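Local coordinates for mandelate racemase/muconate lactonizing protein (Thermobispora bispora, PDB 3VC5) that probably catalyses the magnesium-dependent dehydration of D-glucarate to 5-dehydro-4-deoxy-D-glucarate, as a member of the mandelate racemase/muconate lactonizing enzyme family, at residues H76-A84 and D128-V136; T245-G253 and G272-M282. One frame throughout, in Å; residues are numbered along the deposited sequence.

Contact 1 of 2, residues H76-A84 and D128-V136; sequences HLEQVRAAA and DRVFAAFEV
H76, V130 and F134 carry most of this helix-to-helix contact. The imidazole of H76 reaches across to the first turn of 128-136, where its CE1 comes edge-on to the backbone, 3.5 Å from R129 O. With CG anti to the backbone N (chi1 -176°), the ring leans over to the opposite helix, and V80 CG2 of its own helix covers one face. Its two nitrogens are both engaged: NE2 bonds to T70 OG1, while ND1 is hydrogen-bonded to a water at 2.9 Å, and the same water accepts a bond from R129 NE at 3.0 Å. The guanidinium of R129 stands steeply to the imidazole, their planes 75° apart, and meets the water at its edge. Replacing this histidine by an alanine is likely to leave the water and T70 without their imidazole partner, open a gap beside V130 and let the R129 side chain shift.

V130 is a knob in the hole formed by H76, Q79, V80 and A83. Its two methyls divide the work: CG2 touches H76 CE1 and Q79 CB, and CG1 lies 3.9 Å from A83 CB. One turn on, F134 thrusts the far end of its ring against the other helix. There CZ sits 3.4 Å from V80 O, which lies in the ring plane at the edge, while CE2 abuts A83 CB and CE1 approaches A84 CB. The small alanines let the ring come in this close. V56 of strand 50-60 touches both V80 and F134, and V102 of helix 95-106 packs on V130. This is a helix pair crossing at -54°, with V130 as its knob, in the helical part of the N-terminal capping domain of the enolase superfamily, beside its three-stranded antiparallel sheet.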
ATOM      1  N   HIS A  76      15.098   9.814  20.902  1.00 23.38           N
ATOM      2  CA  HIS A  76      14.537   8.677  20.192  1.00 22.83           C
ATOM      3  C   HIS A  76      14.747   7.382  20.968  1.00 23.78           C
ATOM      4  O   HIS A  76      13.806   6.587  21.109  1.00 22.40           O
ATOM      5  CB  HIS A  76      15.167   8.554  18.798  1.00 23.19           C
ATOM      6  CG  HIS A  76      14.566   7.463  17.958  1.00 20.68           C
ATOM      7  ND1 HIS A  76      13.261   7.498  17.513  1.00 21.59           N
ATOM      8  CD2 HIS A  76      15.099   6.310  17.470  1.00 22.44           C
ATOM      9  CE1 HIS A  76      13.018   6.432  16.775  1.00 21.01           C
ATOM     10  NE2 HIS A  76      14.113   5.677  16.759  1.00 20.72           N
ATOM     11  N   LEU A  77      15.988   7.139  21.400  1.00 23.81           N
ATOM     12  CA  LEU A  77      16.299   5.977  22.215  1.00 26.22           C
ATOM     13  C   LEU A  77      15.317   5.853  23.397  1.00 26.17           C
ATOM     14  O   LEU A  77      14.831   4.751  23.719  1.00 25.57           O
ATOM     15  CB  LEU A  77      17.741   6.085  22.731  1.00 24.19           C
ATOM     16  CG  LEU A  77      18.206   5.067  23.772  1.00 25.92           C
ATOM     17  CD1 LEU A  77      18.126   3.627  23.234  1.00 25.14           C
ATOM     18  CD2 LEU A  77      19.662   5.428  24.192  1.00 26.39           C
ATOM     19  N   GLU A  78      15.028   6.974  24.059  1.00 24.39           N
ATOM     20  CA  GLU A  78      14.102   6.952  25.208  1.00 26.84           C
ATOM     21  C   GLU A  78      12.695   6.485  24.819  1.00 25.88           C
ATOM     22  O   GLU A  78      12.044   5.720  25.554  1.00 25.14           O
ATOM     23  CB  GLU A  78      14.034   8.323  25.899  1.00 30.14           C
ATOM     24  CG  GLU A  78      15.325   8.688  26.613  1.00 35.26           C
ATOM     25  CD  GLU A  78      15.330  10.130  27.107  1.00 52.23           C
ATOM     26  OE1 GLU A  78      14.413  10.909  26.719  1.00 54.06           O
ATOM     27  OE2 GLU A  78      16.261  10.479  27.876  1.00 58.73           O
ATOM     28  N   GLN A  79      12.229   6.929  23.660  1.00 24.77           N
ATOM     29  CA  GLN A  79      10.924   6.503  23.156  1.00 24.96           C
ATOM     30  C   GLN A  79      10.922   5.038  22.762  1.00 25.00           C
ATOM     31  O   GLN A  79       9.936   4.328  23.028  1.00 24.11           O
ATOM     32  CB  GLN A  79      10.456   7.370  21.976  1.00 23.61           C
ATOM     33  CG  GLN A  79      10.169   8.823  22.351  1.00 30.00           C
ATOM     34  CD  GLN A  79       9.190   9.017  23.520  1.00 34.27           C
ATOM     35  OE1 GLN A  79       9.440   9.842  24.426  1.00 46.19           O
ATOM     36  NE2 GLN A  79       8.069   8.283  23.509  1.00 36.31           N
ATOM     37  N   VAL A  80      12.021   4.560  22.170  1.00 22.81           N
ATOM     38  CA  VAL A  80      12.098   3.168  21.764  1.00 23.07           C
ATOM     39  C   VAL A  80      12.086   2.289  23.026  1.00 23.33           C
ATOM     40  O   VAL A  80      11.399   1.259  23.055  1.00 24.37           O
ATOM     41  CB  VAL A  80      13.338   2.915  20.890  1.00 21.89           C
ATOM     42  CG1 VAL A  80      13.544   1.416  20.607  1.00 23.51           C
ATOM     43  CG2 VAL A  80      13.233   3.679  19.553  1.00 23.51           C
ATOM     44  N   ARG A  81      12.824   2.681  24.065  1.00 22.41           N
ATOM     45  CA  ARG A  81      12.794   1.914  25.314  1.00 24.59           C
ATOM     46  C   ARG A  81      11.392   1.897  25.915  1.00 26.15           C
ATOM     47  O   ARG A  81      10.899   0.849  26.341  1.00 28.46           O
ATOM     48  CB  ARG A  81      13.770   2.494  26.330  1.00 26.47           C
ATOM     49  CG  ARG A  81      15.237   2.227  25.998  1.00 28.75           C
ATOM     50  CD  ARG A  81      16.097   2.724  27.162  1.00 31.23           C
ATOM     51  NE  ARG A  81      17.484   2.315  27.060  1.00 35.85           N
ATOM     52  CZ  ARG A  81      18.517   3.139  27.145  1.00 40.06           C
ATOM     53  NH1 ARG A  81      18.338   4.442  27.363  1.00 41.89           N
ATOM     54  NH2 ARG A  81      19.742   2.640  27.023  1.00 41.02           N
ATOM     55  N   ALA A  82      10.745   3.057  25.967  1.00 26.57           N
ATOM     56  CA  ALA A  82       9.404   3.120  26.551  1.00 25.49           C
ATOM     57  C   ALA A  82       8.403   2.246  25.772  1.00 25.79           C
ATOM     58  O   ALA A  82       7.603   1.497  26.362  1.00 28.38           O
ATOM     59  CB  ALA A  82       8.931   4.566  26.576  1.00 28.25           C
ATOM     60  N   ALA A  83       8.449   2.323  24.445  1.00 25.84           N
ATOM     61  CA  ALA A  83       7.573   1.492  23.627  1.00 26.22           C
ATOM     62  C   ALA A  83       7.895  -0.000  23.798  1.00 25.55           C
ATOM     63  O   ALA A  83       6.982  -0.837  23.937  1.00 28.00           O
ATOM     64  CB  ALA A  83       7.663   1.908  22.148  1.00 25.37           C
ATOM     65  N   ALA A  84       9.189  -0.340  23.828  1.00 24.91           N
ATOM     66  CA  ALA A  84       9.598  -1.724  23.946  1.00 26.23           C
ATOM     67  C   ALA A  84       9.008  -2.353  25.201  1.00 29.83           C
ATOM     68  O   ALA A  84       8.556  -3.496  25.170  1.00 31.33           O
ATOM     69  CB  ALA A  84      11.115  -1.829  23.983  1.00 26.65           C
ATOM     70  N   ASP A 128       6.180   6.766  13.431  1.00 20.73           N
ATOM     71  CA  ASP A 128       6.661   5.853  12.414  1.00 20.78           C
ATOM     72  C   ASP A 128       8.121   5.500  12.701  1.00 19.57           C
ATOM     73  O   ASP A 128       8.552   4.358  12.468  1.00 21.68           O
ATOM     74  CB  ASP A 128       6.593   6.514  11.035  1.00 21.99           C
ATOM     75  CG  ASP A 128       5.182   6.488  10.444  1.00 22.83           C
ATOM     76  OD1 ASP A 128       4.298   5.776  11.009  1.00 24.61           O
ATOM     77  OD2 ASP A 128       4.966   7.082   9.364  1.00 23.25           O
ATOM     78  N   ARG A 129       8.913   6.498  13.128  1.00 20.33           N
ATOM     79  CA  ARG A 129      10.319   6.241  13.474  1.00 19.86           C
ATOM     80  C   ARG A 129      10.447   5.230  14.625  1.00 18.42           C
ATOM     81  O   ARG A 129      11.292   4.299  14.590  1.00 20.76           O
ATOM     82  CB  ARG A 129      11.078   7.542  13.817  1.00 20.61           C
ATOM     83  CG  ARG A 129      11.353   8.422  12.608  1.00 20.97           C
ATOM     84  CD  ARG A 129      11.690   9.868  13.006  1.00 26.39           C
ATOM     85  NE  ARG A 129      12.421   9.936  14.260  1.00 34.35           N
ATOM     86  CZ  ARG A 129      13.679  10.337  14.398  1.00 30.52           C
ATOM     87  NH1 ARG A 129      14.220  10.370  15.617  1.00 33.99           N
ATOM     88  NH2 ARG A 129      14.383  10.737  13.335  1.00 31.33           N
ATOM     89  N   VAL A 130       9.588   5.366  15.632  1.00 21.28           N
ATOM     90  CA  VAL A 130       9.652   4.460  16.775  1.00 22.25           C
ATOM     91  C   VAL A 130       9.132   3.069  16.385  1.00 20.69           C
ATOM     92  O   VAL A 130       9.755   2.038  16.669  1.00 22.97           O
ATOM     93  CB  VAL A 130       8.927   5.030  17.990  1.00 21.26           C
ATOM     94  CG1 VAL A 130       8.916   3.998  19.139  1.00 24.15           C
ATOM     95  CG2 VAL A 130       9.632   6.340  18.418  1.00 23.30           C
ATOM     96  N   PHE A 131       8.045   3.046  15.646  1.00 21.43           N
ATOM     97  CA  PHE A 131       7.455   1.790  15.218  1.00 20.62           C
ATOM     98  C   PHE A 131       8.379   0.948  14.333  1.00 20.74           C
ATOM     99  O   PHE A 131       8.390  -0.265  14.439  1.00 22.07           O
ATOM    100  CB  PHE A 131       6.179   2.105  14.465  1.00 20.15           C
ATOM    101  CG  PHE A 131       5.501   0.897  13.836  1.00 19.61           C
ATOM    102  CD1 PHE A 131       4.832  -0.067  14.629  1.00 20.93           C
ATOM    103  CD2 PHE A 131       5.473   0.764  12.444  1.00 21.68           C
ATOM    104  CE1 PHE A 131       4.184  -1.142  14.042  1.00 23.56           C
ATOM    105  CE2 PHE A 131       4.802  -0.320  11.839  1.00 20.54           C
ATOM    106  CZ  PHE A 131       4.148  -1.266  12.644  1.00 22.19           C
ATOM    107  N   ALA A 132       9.102   1.585  13.402  1.00 19.30           N
ATOM    108  CA  ALA A 132       9.807   0.837  12.403  1.00 19.38           C
ATOM    109  C   ALA A 132      10.791  -0.160  12.987  1.00 20.85           C
ATOM    110  O   ALA A 132      10.945  -1.230  12.406  1.00 23.34           O
ATOM    111  CB  ALA A 132      10.525   1.767  11.429  1.00 22.46           C
ATOM    112  N   ALA A 133      11.489   0.175  14.075  1.00 24.01           N
ATOM    113  CA  ALA A 133      12.435  -0.816  14.644  1.00 28.68           C
ATOM    114  C   ALA A 133      11.713  -2.123  15.036  1.00 27.54           C
ATOM    115  O   ALA A 133      12.218  -3.256  14.829  1.00 29.61           O
ATOM    116  CB  ALA A 133      13.155  -0.237  15.868  1.00 40.11           C
ATOM    117  N   PHE A 134      10.524  -1.974  15.597  1.00 21.67           N
ATOM    118  CA  PHE A 134       9.785  -3.159  16.009  1.00 22.08           C
ATOM    119  C   PHE A 134       9.178  -3.901  14.813  1.00 23.40           C
ATOM    120  O   PHE A 134       9.118  -5.138  14.793  1.00 21.98           O
ATOM    121  CB  PHE A 134       8.713  -2.732  16.993  1.00 22.69           C
ATOM    122  CG  PHE A 134       9.267  -1.962  18.170  1.00 22.58           C
ATOM    123  CD1 PHE A 134      10.187  -2.552  19.048  1.00 23.65           C
ATOM    124  CD2 PHE A 134       8.872  -0.652  18.410  1.00 24.35           C
ATOM    125  CE1 PHE A 134      10.695  -1.837  20.135  1.00 23.98           C
ATOM    126  CE2 PHE A 134       9.381   0.068  19.477  1.00 28.90           C
ATOM    127  CZ  PHE A 134      10.282  -0.527  20.354  1.00 22.71           C
ATOM    128  N   GLU A 135       8.690  -3.156  13.819  1.00 22.11           N
ATOM    129  CA  GLU A 135       8.026  -3.790  12.682  1.00 23.00           C
ATOM    130  C   GLU A 135       9.007  -4.694  11.929  1.00 22.38           C
ATOM    131  O   GLU A 135       8.665  -5.811  11.548  1.00 23.34           O
ATOM    132  CB  GLU A 135       7.415  -2.752  11.755  1.00 21.89           C
ATOM    133  CG  GLU A 135       6.583  -3.367  10.624  1.00 23.43           C
ATOM    134  CD  GLU A 135       7.189  -3.193   9.236  1.00 22.47           C
ATOM    135  OE1 GLU A 135       8.424  -3.037   9.105  1.00 23.65           O
ATOM    136  OE2 GLU A 135       6.406  -3.202   8.247  1.00 24.93           O
ATOM    137  N   VAL A 136      10.205  -4.174  11.658  1.00 19.53           N
ATOM    138  CA  VAL A 136      11.233  -4.972  10.986  1.00 21.27           C
ATOM    139  C   VAL A 136      11.523  -6.253  11.777  1.00 22.32           C
ATOM    140  O   VAL A 136      11.621  -7.354  11.178  1.00 21.41           O
ATOM    141  CB  VAL A 136      12.533  -4.129  10.737  1.00 20.65           C
ATOM    142  CG1 VAL A 136      13.696  -5.030  10.270  1.00 22.60           C
ATOM    143  CG2 VAL A 136      12.223  -3.032   9.772  1.00 22.98           C
TER
HETATM  144  O   HOH W   1      11.217   9.398  16.929  1.00 32.07           O

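Contact 2 of 2, residues T245-G253 and G272-M282; sequences TVETSIRVG and GMARVAAEVPM
V276 fits closely against the inner side of helix 246-253, its CG2 3.6 Å from S249 CB and 3.9 Å from V246 CG1. S249 turns its hydroxyl back to its own helix, giving OG a 2.7 Å bond to T245 O and leaving CB to meet the valine. Packing is also close round V280, whose CG1 lies 3.7 Å from I250 CA and 3.9 Å from G253 CA; a beta carbon on that glycine would clash with it. Beyond, the bent chain of M282 brings its CE up to G253 O.

The outer side is built from longer, more exposed chains. R275 lays one face of its guanidinium over the methyls of V246, NH1 3.7 Å from CG2, the two side chains crossing at about a right angle. The CD1 end of I250 rests on the aliphatic part of E279, 3.8 Å from CB, while the carboxylate bends away to a salt bridge with R254. The two short helix axes are inclined by 32°, both running in roughly the same direction. These are neighbouring outer helices of the enolase-type barrel: L284 of strand 284-286 backs V276, and P217 of helix 217-230 touches T248 and V252.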
ATOM      1  N   THR A 245      19.719  28.545  -3.252  1.00 29.11           N
ATOM      2  CA  THR A 245      18.544  29.329  -3.577  1.00 29.17           C
ATOM      3  C   THR A 245      17.887  28.744  -4.817  1.00 26.58           C
ATOM      4  O   THR A 245      18.474  27.912  -5.527  1.00 28.49           O
ATOM      5  CB  THR A 245      18.927  30.785  -3.898  1.00 31.48           C
ATOM      6  OG1 THR A 245      19.757  30.805  -5.064  1.00 33.13           O
ATOM      7  CG2 THR A 245      19.669  31.414  -2.737  1.00 31.55           C
ATOM      8  N   VAL A 246      16.672  29.189  -5.102  1.00 28.49           N
ATOM      9  CA  VAL A 246      15.992  28.762  -6.310  1.00 27.87           C
ATOM     10  C   VAL A 246      16.789  29.164  -7.572  1.00 28.94           C
ATOM     11  O   VAL A 246      17.017  28.336  -8.481  1.00 30.32           O
ATOM     12  CB  VAL A 246      14.564  29.367  -6.340  1.00 26.18           C
ATOM     13  CG1 VAL A 246      13.937  29.229  -7.716  1.00 31.83           C
ATOM     14  CG2 VAL A 246      13.693  28.675  -5.261  1.00 27.61           C
ATOM     15  N   GLU A 247      17.225  30.411  -7.613  1.00 31.20           N
ATOM     16  CA  GLU A 247      17.979  30.946  -8.736  1.00 34.62           C
ATOM     17  C   GLU A 247      19.226  30.122  -9.008  1.00 33.66           C
ATOM     18  O   GLU A 247      19.452  29.720 -10.096  1.00 32.60           O
ATOM     19  CB  GLU A 247      18.328  32.421  -8.480  1.00 38.55           C
ATOM     20  CG  GLU A 247      18.553  33.250  -9.760  1.00 63.18           C
ATOM     21  CD  GLU A 247      19.263  34.627  -9.573  1.00 74.79           C
ATOM     22  OE1 GLU A 247      20.110  34.973 -10.409  1.00 79.01           O
ATOM     23  OE2 GLU A 247      18.970  35.364  -8.622  1.00 68.45           O
ATOM     24  N   THR A 248      20.005  29.859  -7.979  1.00 31.10           N
ATOM     25  CA  THR A 248      21.218  29.051  -8.122  1.00 29.95           C
ATOM     26  C   THR A 248      20.917  27.637  -8.580  1.00 29.96           C
ATOM     27  O   THR A 248      21.640  27.072  -9.421  1.00 31.53           O
ATOM     28  CB  THR A 248      22.018  29.077  -6.807  1.00 30.81           C
ATOM     29  OG1 THR A 248      22.523  30.407  -6.626  1.00 34.17           O
ATOM     30  CG2 THR A 248      23.172  28.089  -6.821  1.00 34.29           C
ATOM     31  N   SER A 249      19.872  27.050  -8.001  1.00 30.07           N
ATOM     32  CA  SER A 249      19.494  25.698  -8.366  1.00 28.76           C
ATOM     33  C   SER A 249      19.189  25.582  -9.847  1.00 25.92           C
ATOM     34  O   SER A 249      19.542  24.584 -10.481  1.00 30.71           O
ATOM     35  CB  SER A 249      18.272  25.223  -7.576  1.00 25.80           C
ATOM     36  OG  SER A 249      18.560  25.252  -6.192  1.00 28.14           O
ATOM     37  N   ILE A 250      18.479  26.572 -10.384  1.00 29.22           N
ATOM     38  CA  ILE A 250      18.095  26.530 -11.780  1.00 31.24           C
ATOM     39  C   ILE A 250      19.346  26.649 -12.664  1.00 33.68           C
ATOM     40  O   ILE A 250      19.479  25.955 -13.685  1.00 33.20           O
ATOM     41  CB  ILE A 250      17.047  27.612 -12.112  1.00 28.45           C
ATOM     42  CG1 ILE A 250      15.708  27.242 -11.443  1.00 31.92           C
ATOM     43  CG2 ILE A 250      16.887  27.727 -13.615  1.00 31.95           C
ATOM     44  CD1 ILE A 250      14.700  28.380 -11.436  1.00 30.32           C
ATOM     45  N   ARG A 251      20.273  27.510 -12.255  1.00 33.83           N
ATOM     46  CA  ARG A 251      21.477  27.739 -13.044  1.00 37.05           C
ATOM     47  C   ARG A 251      22.289  26.445 -13.059  1.00 36.87           C
ATOM     48  O   ARG A 251      22.772  26.024 -14.107  1.00 39.13           O
ATOM     49  CB  ARG A 251      22.282  28.898 -12.447  1.00 42.14           C
ATOM     50  CG  ARG A 251      23.519  29.306 -13.235  1.00 50.25           C
ATOM     51  CD  ARG A 251      24.159  30.552 -12.643  1.00 55.24           C
ATOM     52  NE  ARG A 251      24.728  30.289 -11.321  1.00 59.10           N
ATOM     53  CZ  ARG A 251      24.271  30.812 -10.185  1.00 60.92           C
ATOM     54  NH1 ARG A 251      23.232  31.645 -10.195  1.00 60.31           N
ATOM     55  NH2 ARG A 251      24.861  30.513  -9.034  1.00 61.19           N
ATOM     56  N   VAL A 252      22.402  25.782 -11.905  1.00 36.08           N
ATOM     57  CA  VAL A 252      23.177  24.536 -11.850  1.00 35.01           C
ATOM     58  C   VAL A 252      22.509  23.389 -12.614  1.00 35.85           C
ATOM     59  O   VAL A 252      23.179  22.665 -13.369  1.00 34.01           O
ATOM     60  CB  VAL A 252      23.484  24.108 -10.403  1.00 38.09           C
ATOM     61  CG1 VAL A 252      24.100  22.690 -10.365  1.00 37.86           C
ATOM     62  CG2 VAL A 252      24.426  25.123  -9.757  1.00 42.19           C
ATOM     63  N   GLY A 253      21.203  23.200 -12.401  1.00 32.20           N
ATOM     64  CA  GLY A 253      20.449  22.183 -13.130  1.00 34.21           C
ATOM     65  C   GLY A 253      20.604  22.342 -14.639  1.00 37.17           C
ATOM     66  O   GLY A 253      20.831  21.374 -15.369  1.00 37.30           O
ATOM     67  N   GLY A 272       9.807  26.129  -3.320  1.00 25.08           N
ATOM     68  CA  GLY A 272      11.091  26.385  -4.007  1.00 27.26           C
ATOM     69  C   GLY A 272      11.464  25.195  -4.887  1.00 23.72           C
ATOM     70  O   GLY A 272      11.890  25.353  -6.041  1.00 26.29           O
ATOM     71  N   MET A 273      11.276  23.982  -4.374  1.00 23.16           N
ATOM     72  CA  MET A 273      11.557  22.791  -5.168  1.00 21.71           C
ATOM     73  C   MET A 273      10.685  22.732  -6.424  1.00 24.29           C
ATOM     74  O   MET A 273      11.168  22.394  -7.514  1.00 25.21           O
ATOM     75  CB  MET A 273      11.335  21.540  -4.317  1.00 22.34           C
ATOM     76  CG  MET A 273      12.466  21.372  -3.306  1.00 23.02           C
ATOM     77  SD  MET A 273      13.966  20.594  -3.955  1.00 23.95           S
ATOM     78  CE  MET A 273      13.377  18.940  -4.359  1.00 24.15           C
ATOM     79  N   ALA A 274       9.407  23.082  -6.283  1.00 26.14           N
ATOM     80  CA  ALA A 274       8.490  23.051  -7.436  1.00 25.75           C
ATOM     81  C   ALA A 274       8.921  24.082  -8.493  1.00 24.40           C
ATOM     82  O   ALA A 274       8.862  23.814  -9.681  1.00 27.07           O
ATOM     83  CB  ALA A 274       7.073  23.302  -7.000  1.00 25.37           C
ATOM     84  N   ARG A 275       9.348  25.247  -8.053  1.00 25.31           N
ATOM     85  CA  ARG A 275       9.815  26.280  -8.963  1.00 26.39           C
ATOM     86  C   ARG A 275      11.066  25.883  -9.679  1.00 27.94           C
ATOM     87  O   ARG A 275      11.190  26.137 -10.840  1.00 29.53           O
ATOM     88  CB  ARG A 275      10.036  27.580  -8.248  1.00 27.62           C
ATOM     89  CG  ARG A 275       8.795  28.110  -7.659  1.00 31.66           C
ATOM     90  CD  ARG A 275       8.863  29.543  -7.443  1.00 37.70           C
ATOM     91  NE  ARG A 275       9.616  29.989  -6.311  1.00 50.03           N
ATOM     92  CZ  ARG A 275      10.529  30.949  -6.374  1.00 55.30           C
ATOM     93  NH1 ARG A 275      11.160  31.339  -5.314  1.00 56.84           N
ATOM     94  NH2 ARG A 275      10.829  31.526  -7.508  1.00 59.15           N
ATOM     95  N   VAL A 276      11.991  25.250  -8.975  1.00 26.35           N
ATOM     96  CA  VAL A 276      13.200  24.725  -9.632  1.00 26.86           C
ATOM     97  C   VAL A 276      12.843  23.621 -10.630  1.00 27.92           C
ATOM     98  O   VAL A 276      13.336  23.609 -11.778  1.00 29.81           O
ATOM     99  CB  VAL A 276      14.232  24.221  -8.584  1.00 25.11           C
ATOM    100  CG1 VAL A 276      15.419  23.487  -9.253  1.00 28.05           C
ATOM    101  CG2 VAL A 276      14.723  25.390  -7.719  1.00 25.26           C
ATOM    102  N   ALA A 277      11.975  22.697 -10.215  1.00 26.49           N
ATOM    103  CA  ALA A 277      11.695  21.525 -11.039  1.00 25.62           C
ATOM    104  C   ALA A 277      11.145  21.909 -12.409  1.00 26.58           C
ATOM    105  O   ALA A 277      11.410  21.249 -13.417  1.00 29.21           O
ATOM    106  CB  ALA A 277      10.736  20.583 -10.334  1.00 25.90           C
ATOM    107  N   ALA A 278      10.361  22.979 -12.434  1.00 28.29           N
ATOM    108  CA  ALA A 278       9.725  23.457 -13.653  1.00 31.55           C
ATOM    109  C   ALA A 278      10.736  24.055 -14.630  1.00 32.08           C
ATOM    110  O   ALA A 278      10.427  24.248 -15.820  1.00 37.45           O
ATOM    111  CB  ALA A 278       8.646  24.492 -13.300  1.00 33.05           C
ATOM    112  N   GLU A 279      11.940  24.355 -14.143  1.00 31.13           N
ATOM    113  CA  GLU A 279      12.921  25.120 -14.963  1.00 30.53           C
ATOM    114  C   GLU A 279      14.264  24.397 -15.196  1.00 30.42           C
ATOM    115  O   GLU A 279      15.202  24.970 -15.785  1.00 36.17           O
ATOM    116  CB  GLU A 279      13.179  26.484 -14.335  1.00 31.65           C
ATOM    117  CG  GLU A 279      11.940  27.374 -14.317  1.00 36.23           C
ATOM    118  CD  GLU A 279      11.503  27.780 -15.712  1.00 50.22           C
ATOM    119  OE1 GLU A 279      12.256  27.517 -16.681  1.00 52.38           O
ATOM    120  OE2 GLU A 279      10.405  28.363 -15.846  1.00 58.14           O
ATOM    121  N   VAL A 280      14.360  23.146 -14.742  1.00 30.94           N
ATOM    122  CA  VAL A 280      15.574  22.336 -14.967  1.00 30.06           C
ATOM    123  C   VAL A 280      15.242  21.080 -15.758  1.00 32.69           C
ATOM    124  O   VAL A 280      14.105  20.606 -15.713  1.00 33.33           O
ATOM    125  CB  VAL A 280      16.316  21.992 -13.656  1.00 28.88           C
ATOM    126  CG1 VAL A 280      16.714  23.272 -12.912  1.00 31.23           C
ATOM    127  CG2 VAL A 280      15.455  21.101 -12.757  1.00 28.39           C
ATOM    128  N   PRO A 281      16.224  20.555 -16.516  1.00 33.03           N
ATOM    129  CA  PRO A 281      15.904  19.456 -17.450  1.00 35.39           C
ATOM    130  C   PRO A 281      15.868  18.055 -16.858  1.00 34.84           C
ATOM    131  O   PRO A 281      15.339  17.135 -17.499  1.00 37.11           O
ATOM    132  CB  PRO A 281      17.023  19.534 -18.488  1.00 33.76           C
ATOM    133  CG  PRO A 281      18.165  20.213 -17.752  1.00 30.89           C
ATOM    134  CD  PRO A 281      17.529  21.181 -16.808  1.00 33.08           C
ATOM    135  N   MET A 282      16.416  17.881 -15.658  1.00 34.84           N
ATOM    136  CA  MET A 282      16.378  16.575 -15.018  1.00 31.51           C
ATOM    137  C   MET A 282      15.339  16.585 -13.882  1.00 27.90           C
ATOM    138  O   MET A 282      15.011  17.650 -13.362  1.00 28.86           O
ATOM    139  CB  MET A 282      17.768  16.195 -14.483  1.00 29.21           C
ATOM    140  CG  MET A 282      18.213  16.978 -13.261  1.00 30.44           C
ATOM    141  SD  MET A 282      18.777  18.658 -13.652  1.00 32.34           S
ATOM    142  CE  MET A 282      20.098  18.359 -14.837  1.00 34.55           C
TER

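Contact 1 comes first along the chain and is complete before contact 2 begins. Their centres are 37 Å apart on opposite sides of the chain's centre, with about 20 Å between nearest atoms. Contact 1 joins helices 74-85 and 123-146 of the N-terminal capping domain; contact 2 joins helices 246-255 and 270-277, successive outer helices that flank strand 262-264 in sequence in the C-terminal barrel. The side chain of R129 lies about 9 Å from that of H338, a predicted proton acceptor, and that of M282 about 9 Å from that of E264, a magnesium-binding residue whose ion is absent from this chain. Each contact thus packs helices within its own domain, with no direct link between them.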